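Local coordinates for protein quinoline 2-oxidoreductase small subunit (Pseudomonas putida, PDB 1T3Q) that binds two [2Fe-2S] clusters and probably relays electrons between the molybdenum centre and the FAD of a quinoline-oxidising enzyme, at residues G108-T111 against A112-A116; E135-S138 against G139-C142; T145-E148 against T149-D152. All blocks are in the same frame, centred on the assembly; numbering follows the deposited sequence.

Contact 1: residues G108-T111 against A112-A116; sequences GFCT and AGMLA. With FES (Fe2/s2 (inorganic) cluster), chain G.
Cys110 holds SG between its backbone N and its carbonyl carbon (chi1 71°), which aims the sulfur at the iron-sulfur cluster, while Met114, one turn later, keeps CG beside its own N and bends again at chi2 (-66°), bringing its chain alongside the cysteine. Met114 CG thus lies 3.8 Å from Cys110 SG, and its methyl CE is 4.3 Å from Cys110 CB, an apolar flank for the sulfur that binds an iron of the cluster (Cys110 SG to FE2 2.3 Å). Two backbone bonds fix this first helical turn: Met114 N to Cys110 O at 3.0 Å, and Leu115 N to Thr111 O at 2.9 Å, the latter nearly straight (168°). Thr111 and Leu115 point the same way, side by side, with Thr111 CG2 4.0 Å from Leu115 CD1; Thr111 also rests on Leu27 of the large subunit. The amides that begin the helix are met by water: Gly113 N donates to one at 2.8 Å, which also lies close to Phe109 O, and Ala112 N to another, near Gly108 O and, more weakly, Phe109 O. Cys110 sits just ahead of helix 111-124. Met114 and Leu115 pack against Phe99 of helix 94-101, and Leu115 also against Leu95, while Met114 reaches Met137 and Asn140 in the loop after helix 130-136.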
loop_
_atom_site.group_PDB
_atom_site.type_symbol
_atom_site.label_atom_id
_atom_site.label_comp_id
_atom_site.label_asym_id
_atom_site.label_seq_id
_atom_site.Cartn_x
_atom_site.Cartn_y
_atom_site.Cartn_z
ATOM N N GLY A 108 1.062 13.231 -17.770
ATOM C CA GLY A 108 0.554 14.157 -16.764
ATOM C C GLY A 108 1.537 14.833 -15.818
ATOM O O GLY A 108 1.137 15.584 -14.914
ATOM N N PHE A 109 2.827 14.604 -16.028
ATOM C CA PHE A 109 3.831 15.178 -15.141
ATOM C C PHE A 109 3.973 16.700 -15.227
ATOM O O PHE A 109 4.262 17.357 -14.228
ATOM C CB PHE A 109 5.186 14.524 -15.403
ATOM C CG PHE A 109 6.088 14.524 -14.207
ATOM C CD1 PHE A 109 5.771 13.754 -13.094
ATOM C CD2 PHE A 109 7.245 15.292 -14.185
ATOM C CE1 PHE A 109 6.605 13.744 -11.964
ATOM C CE2 PHE A 109 8.084 15.289 -13.061
ATOM C CZ PHE A 109 7.759 14.511 -11.952
ATOM N N CYS A 110 3.752 17.256 -16.411
ATOM C CA CYS A 110 3.876 18.700 -16.625
ATOM C C CYS A 110 2.575 19.440 -16.349
ATOM O O CYS A 110 2.551 20.667 -16.311
ATOM C CB CYS A 110 4.240 18.973 -18.075
ATOM S SG CYS A 110 2.843 18.619 -19.209
ATOM N N THR A 111 1.503 18.684 -16.155
ATOM C CA THR A 111 0.180 19.267 -15.987
ATOM C C THR A 111 -0.013 20.291 -14.873
ATOM O O THR A 111 -0.589 21.350 -15.115
ATOM C CB THR A 111 -0.861 18.140 -15.892
ATOM O OG1 THR A 111 -0.651 17.237 -16.989
ATOM C CG2 THR A 111 -2.275 18.692 -16.002
ATOM N N ALA A 112 0.460 20.002 -13.667
ATOM C CA ALA A 112 0.318 20.967 -12.574
ATOM C C ALA A 112 0.922 22.323 -12.974
ATOM O O ALA A 112 0.295 23.377 -12.797
ATOM C CB ALA A 112 0.984 20.432 -11.311
ATOM N N GLY A 113 2.131 22.297 -13.526
ATOM C CA GLY A 113 2.785 23.525 -13.953
ATOM C C GLY A 113 2.058 24.216 -15.096
ATOM O O GLY A 113 1.969 25.448 -15.127
ATOM N N MET A 114 1.545 23.428 -16.040
ATOM C CA MET A 114 0.804 23.968 -17.175
ATOM C C MET A 114 -0.405 24.755 -16.677
ATOM O O MET A 114 -0.651 25.874 -17.120
ATOM C CB MET A 114 0.309 22.837 -18.084
ATOM C CG MET A 114 1.386 22.167 -18.918
ATOM S SD MET A 114 2.081 23.287 -20.125
ATOM C CE MET A 114 3.535 22.308 -20.664
ATOM N N LEU A 115 -1.154 24.158 -15.756
ATOM C CA LEU A 115 -2.349 24.788 -15.202
ATOM C C LEU A 115 -2.058 26.110 -14.493
ATOM O O LEU A 115 -2.824 27.076 -14.624
ATOM C CB LEU A 115 -3.054 23.820 -14.243
ATOM C CG LEU A 115 -3.685 22.582 -14.897
ATOM C CD1 LEU A 115 -4.088 21.575 -13.833
ATOM C CD2 LEU A 115 -4.892 22.998 -15.728
ATOM N N ALA A 116 -0.954 26.156 -13.749
ATOM C CA ALA A 116 -0.571 27.367 -13.031
ATOM C C ALA A 116 -0.347 28.508 -14.023
ATOM O O ALA A 116 -0.913 29.597 -13.880
ATOM C CB ALA A 116 0.708 27.113 -12.209
HETATM FE FE1 FES G . 3.894 14.111 -20.135
HETATM FE FE2 FES G . 3.413 16.751 -20.499
HETATM S S1 FES G . 1.876 15.201 -20.379
HETATM S S2 FES G . 5.348 15.753 -20.054
HETATM O O HOH W 1 1.548 17.359 -12.877
HETATM O O HOH W 2 3.713 19.965 -13.310
#

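Contact 2: residues E135-S138 against G139-C142; sequences EVMS and GNLC. With FES (Fe2/s2 (inorganic) cluster), chain G.
Met137 and Asn140 send their side chains off the same side of a tight turn, both heading for helix 111-124. The methionine folds back at each of its three torsions, all near -60°, and this coiling swings CE round until it comes within 4.5 Å of Asn140 OD1, a loose approach of methyl to amide oxygen. OD1 itself takes a hydrogen bond from Thr117 OG1, which helps to set the amide's rotation in a buried setting. The backbone beneath closes a type I beta turn: Asn140 N donates to Met137 O at 2.9 Å, with the nitrogen well above the carbonyl plane (48° out of it) rather than on a lone pair, and Asn140 CB lies 3.7 Å from Met137 O.

Ser138 turns the other way. Its OG donates to Glu135 O at 2.8 Å, adding a firm side-chain bond back to the C-terminal part of helix 130-136 where Ser138 N reaches that oxygen only weakly, at 3.4 Å. Beyond the turn the chain straightens toward the cluster, and Cys142, with SG anti to its backbone N (chi1 177°), binds the same iron as Cys110, Cys142 SG standing 2.4 Å from FE2. The turn therefore leads from the helix into an extended ligand-bearing segment, in the four-cysteine site formed with Cys107 and Cys144.

Several parts of the fold hold this passage: Gly139 O accepts from Arg66 NH1, and Leu141 is hydrogen-bonded through its backbone to Cys53, a residue of the other cluster's site. Met137 packs on Thr117 and Ile121 of helix 111-124 and Val136 on Ile121, so the C-terminal part of helix 130-136 lies against helix 111-124, with helix 148-154 following in the chain.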
loop_
_atom_site.group_PDB
_atom_site.type_symbol
_atom_site.label_atom_id
_atom_site.label_comp_id
_atom_site.label_asym_id
_atom_site.label_seq_id
_atom_site.Cartn_x
_atom_site.Cartn_y
_atom_site.Cartn_z
ATOM N N GLU A 135 3.220 31.805 -26.591
ATOM C CA GLU A 135 4.267 32.686 -26.091
ATOM C C GLU A 135 4.427 32.598 -24.583
ATOM O O GLU A 135 5.534 32.417 -24.075
ATOM C CB GLU A 135 3.963 34.136 -26.481
ATOM C CG GLU A 135 4.018 34.381 -27.974
ATOM C CD GLU A 135 3.442 35.724 -28.381
ATOM O OE1 GLU A 135 3.473 36.034 -29.594
ATOM O OE2 GLU A 135 2.953 36.467 -27.498
ATOM N N VAL A 136 3.323 32.727 -23.860
ATOM C CA VAL A 136 3.385 32.671 -22.407
ATOM C C VAL A 136 3.655 31.262 -21.880
ATOM O O VAL A 136 4.299 31.098 -20.845
ATOM C CB VAL A 136 2.087 33.213 -21.781
ATOM C CG1 VAL A 136 2.223 33.270 -20.262
ATOM C CG2 VAL A 136 1.800 34.607 -22.333
ATOM N N MET A 137 3.182 30.245 -22.597
ATOM C CA MET A 137 3.384 28.862 -22.164
ATOM C C MET A 137 4.759 28.321 -22.570
ATOM O O MET A 137 5.102 27.190 -22.228
ATOM C CB MET A 137 2.297 27.953 -22.755
ATOM C CG MET A 137 0.850 28.292 -22.363
ATOM S SD MET A 137 0.501 28.205 -20.592
ATOM C CE MET A 137 0.810 26.441 -20.251
ATOM N N SER A 138 5.551 29.127 -23.273
ATOM C CA SER A 138 6.867 28.685 -23.741
ATOM C C SER A 138 7.848 28.328 -22.628
ATOM O O SER A 138 8.921 27.781 -22.894
ATOM C CB SER A 138 7.499 29.741 -24.663
ATOM O OG SER A 138 7.866 30.913 -23.962
ATOM N N GLY A 139 7.482 28.639 -21.389
ATOM C CA GLY A 139 8.335 28.329 -20.257
ATOM C C GLY A 139 7.923 27.050 -19.544
ATOM O O GLY A 139 8.456 26.723 -18.482
ATOM N N ASN A 140 6.960 26.330 -20.115
ATOM C CA ASN A 140 6.498 25.072 -19.534
ATOM C C ASN A 140 6.759 23.952 -20.536
ATOM O O ASN A 140 6.191 23.937 -21.629
ATOM C CB ASN A 140 5.003 25.134 -19.204
ATOM C CG ASN A 140 4.709 25.985 -17.980
ATOM O OD1 ASN A 140 4.611 27.210 -18.066
ATOM N ND2 ASN A 140 4.575 25.336 -16.831
ATOM N N LEU A 141 7.623 23.017 -20.160
ATOM C CA LEU A 141 7.971 21.919 -21.049
ATOM C C LEU A 141 7.097 20.683 -20.911
ATOM O O LEU A 141 6.735 20.273 -19.806
ATOM C CB LEU A 141 9.436 21.524 -20.832
ATOM C CG LEU A 141 10.438 22.678 -20.945
ATOM C CD1 LEU A 141 11.845 22.179 -20.626
ATOM C CD2 LEU A 141 10.376 23.273 -22.332
ATOM N N CYS A 142 6.758 20.097 -22.056
ATOM C CA CYS A 142 5.965 18.878 -22.108
ATOM C C CYS A 142 6.668 17.986 -23.125
ATOM O O CYS A 142 6.968 18.420 -24.236
ATOM C CB CYS A 142 4.539 19.161 -22.580
ATOM S SG CYS A 142 3.530 17.671 -22.739
HETATM FE FE1 FES G . 3.894 14.111 -20.135
HETATM FE FE2 FES G . 3.413 16.751 -20.499
HETATM S S1 FES G . 1.876 15.201 -20.379
HETATM S S2 FES G . 5.348 15.753 -20.054
#

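Contact 3: residues T145-E148 against T149-D152; sequences TGYE and TIID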
loop_
_atom_site.group_PDB
_atom_site.type_symbol
_atom_site.label_atom_id
_atom_site.label_comp_id
_atom_site.label_asym_id
_atom_site.label_seq_id
_atom_site.Cartn_x
_atom_site.Cartn_y
_atom_site.Cartn_z
ATOM N N THR A 145 2.864 15.523 -25.320
ATOM C CA THR A 145 1.793 16.007 -26.192
ATOM C C THR A 145 2.014 16.757 -27.488
ATOM O O THR A 145 1.128 16.752 -28.349
ATOM C CB THR A 145 0.809 16.868 -25.358
ATOM O OG1 THR A 145 1.413 18.131 -25.064
ATOM C CG2 THR A 145 0.474 16.180 -24.057
ATOM N N GLY A 146 3.153 17.412 -27.650
ATOM C CA GLY A 146 3.356 18.179 -28.864
ATOM C C GLY A 146 2.700 19.552 -28.739
ATOM O O GLY A 146 2.616 20.298 -29.710
ATOM N N TYR A 147 2.206 19.857 -27.542
ATOM C CA TYR A 147 1.601 21.156 -27.204
ATOM C C TYR A 147 0.306 21.632 -27.849
ATOM O O TYR A 147 -0.434 22.395 -27.224
ATOM C CB TYR A 147 2.620 22.273 -27.416
ATOM C CG TYR A 147 3.897 22.121 -26.632
ATOM C CD1 TYR A 147 3.918 22.301 -25.252
ATOM C CD2 TYR A 147 5.090 21.811 -27.277
ATOM C CE1 TYR A 147 5.108 22.180 -24.528
ATOM C CE2 TYR A 147 6.282 21.687 -26.567
ATOM C CZ TYR A 147 6.284 21.875 -25.198
ATOM O OH TYR A 147 7.468 21.779 -24.507
ATOM N N GLU A 148 0.024 21.222 -29.082
ATOM C CA GLU A 148 -1.177 21.725 -29.741
ATOM C C GLU A 148 -2.468 21.621 -28.938
ATOM O O GLU A 148 -3.236 22.584 -28.875
ATOM C CB GLU A 148 -1.384 21.066 -31.110
ATOM C CG GLU A 148 -2.598 21.648 -31.835
ATOM C CD GLU A 148 -2.743 21.173 -33.262
ATOM O OE1 GLU A 148 -3.800 21.457 -33.867
ATOM O OE2 GLU A 148 -1.808 20.529 -33.783
ATOM N N THR A 149 -2.704 20.477 -28.304
ATOM C CA THR A 149 -3.933 20.301 -27.547
ATOM C C THR A 149 -3.997 21.117 -26.256
ATOM O O THR A 149 -5.083 21.362 -25.734
ATOM C CB THR A 149 -4.193 18.807 -27.245
ATOM O OG1 THR A 149 -3.019 18.213 -26.678
ATOM C CG2 THR A 149 -4.562 18.070 -28.534
ATOM N N ILE A 150 -2.843 21.521 -25.733
ATOM C CA ILE A 150 -2.822 22.349 -24.532
ATOM C C ILE A 150 -3.270 23.749 -24.968
ATOM O O ILE A 150 -4.012 24.433 -24.248
ATOM C CB ILE A 150 -1.402 22.421 -23.913
ATOM C CG1 ILE A 150 -1.030 21.063 -23.317
ATOM C CG2 ILE A 150 -1.350 23.496 -22.834
ATOM C CD1 ILE A 150 0.412 20.968 -22.835
ATOM N N ILE A 151 -2.828 24.163 -26.155
ATOM C CA ILE A 151 -3.208 25.471 -26.689
ATOM C C ILE A 151 -4.718 25.423 -26.940
ATOM O O ILE A 151 -5.442 26.377 -26.640
ATOM C CB ILE A 151 -2.480 25.783 -28.022
ATOM C CG1 ILE A 151 -0.964 25.650 -27.845
ATOM C CG2 ILE A 151 -2.821 27.197 -28.496
ATOM C CD1 ILE A 151 -0.364 26.553 -26.783
ATOM N N ASP A 152 -5.187 24.301 -27.479
ATOM C CA ASP A 152 -6.612 24.116 -27.751
ATOM C C ASP A 152 -7.421 24.239 -26.461
ATOM O O ASP A 152 -8.449 24.913 -26.423
ATOM C CB ASP A 152 -6.885 22.724 -28.334
ATOM C CG ASP A 152 -6.284 22.522 -29.712
ATOM O OD1 ASP A 152 -6.253 21.355 -30.158
ATOM O OD2 ASP A 152 -5.861 23.507 -30.354
HETATM O O HOH W 3 -1.656 16.545 -28.402
HETATM O O HOH W 4 -0.700 19.406 -26.064
HETATM O O HOH W 5 -5.853 22.928 -33.015
HETATM O O HOH W 6 -5.431 19.757 -32.106
#
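Tyr147, at the N-cap position, offers its O to two amides of the following helix, Ile150 N at 3.0 Å and Ile151 N at 3.2 Å, the second nearly in line with the C=O bond and the first well above the carbonyl plane. This N-cap end is the close-packed part. Ile150 crosses Thr145 at about a right angle, its CD1 3.7 Å from Thr145 OG1, and the same methyl meets the Tyr147 ring obliquely. Waters bridge the polar atoms here: one joins Thr145 OG1 to Thr149 OG1, a second joins Thr145 O to Thr149 OG1, and that hydroxyl gives its own proton to His103 O.

The Glu148 and Asp152 side is looser and wetter. The glutamate leaves the helix fully extended, and its carboxylate stands almost perpendicular to that of Asp152 (planes 83° apart), with Glu148 OE1 4.4 Å from Asp152 OD1. Two waters span the gap, within hydrogen-bonding distance of both acids. Replacing Asp152 by an alanine would probably leave Arg130 without its salt-bridge partner and these waters with less to hold them. Each acid has its own counter-charge, Asp152 OD2 that of Arg130 and Glu148 OE2 that of Arg680 of the large subunit; the two like charges are thus probably made tolerable by separate arginines, one of which ties the helix start to the large subunit.

Overall arrangement
The three contacts follow one another along the chain within the helical [2Fe-2S] domain: contact 1 opens helix 111-124, contact 2 closes helix 130-136 and contact 3 opens helix 148-154. Their centres lie about 11 to 12 Å apart. Met114 is a shared meeting point, with SD 3.4 Å from Met137 CE and 3.9 Å from Ile150 CD1, while Tyr147 OH is hydrogen-bonded to Cys142 N and to Pro714 O of the large subunit. Contacts 1 and 2 supply ligands to one cluster. Between nearest atoms, Gly113 is about 9 Å from the other cluster and the side chain of Thr145 about 7 Å from the pterin cytosine dinucleotide, a layout consistent with electron transfer through the subunit.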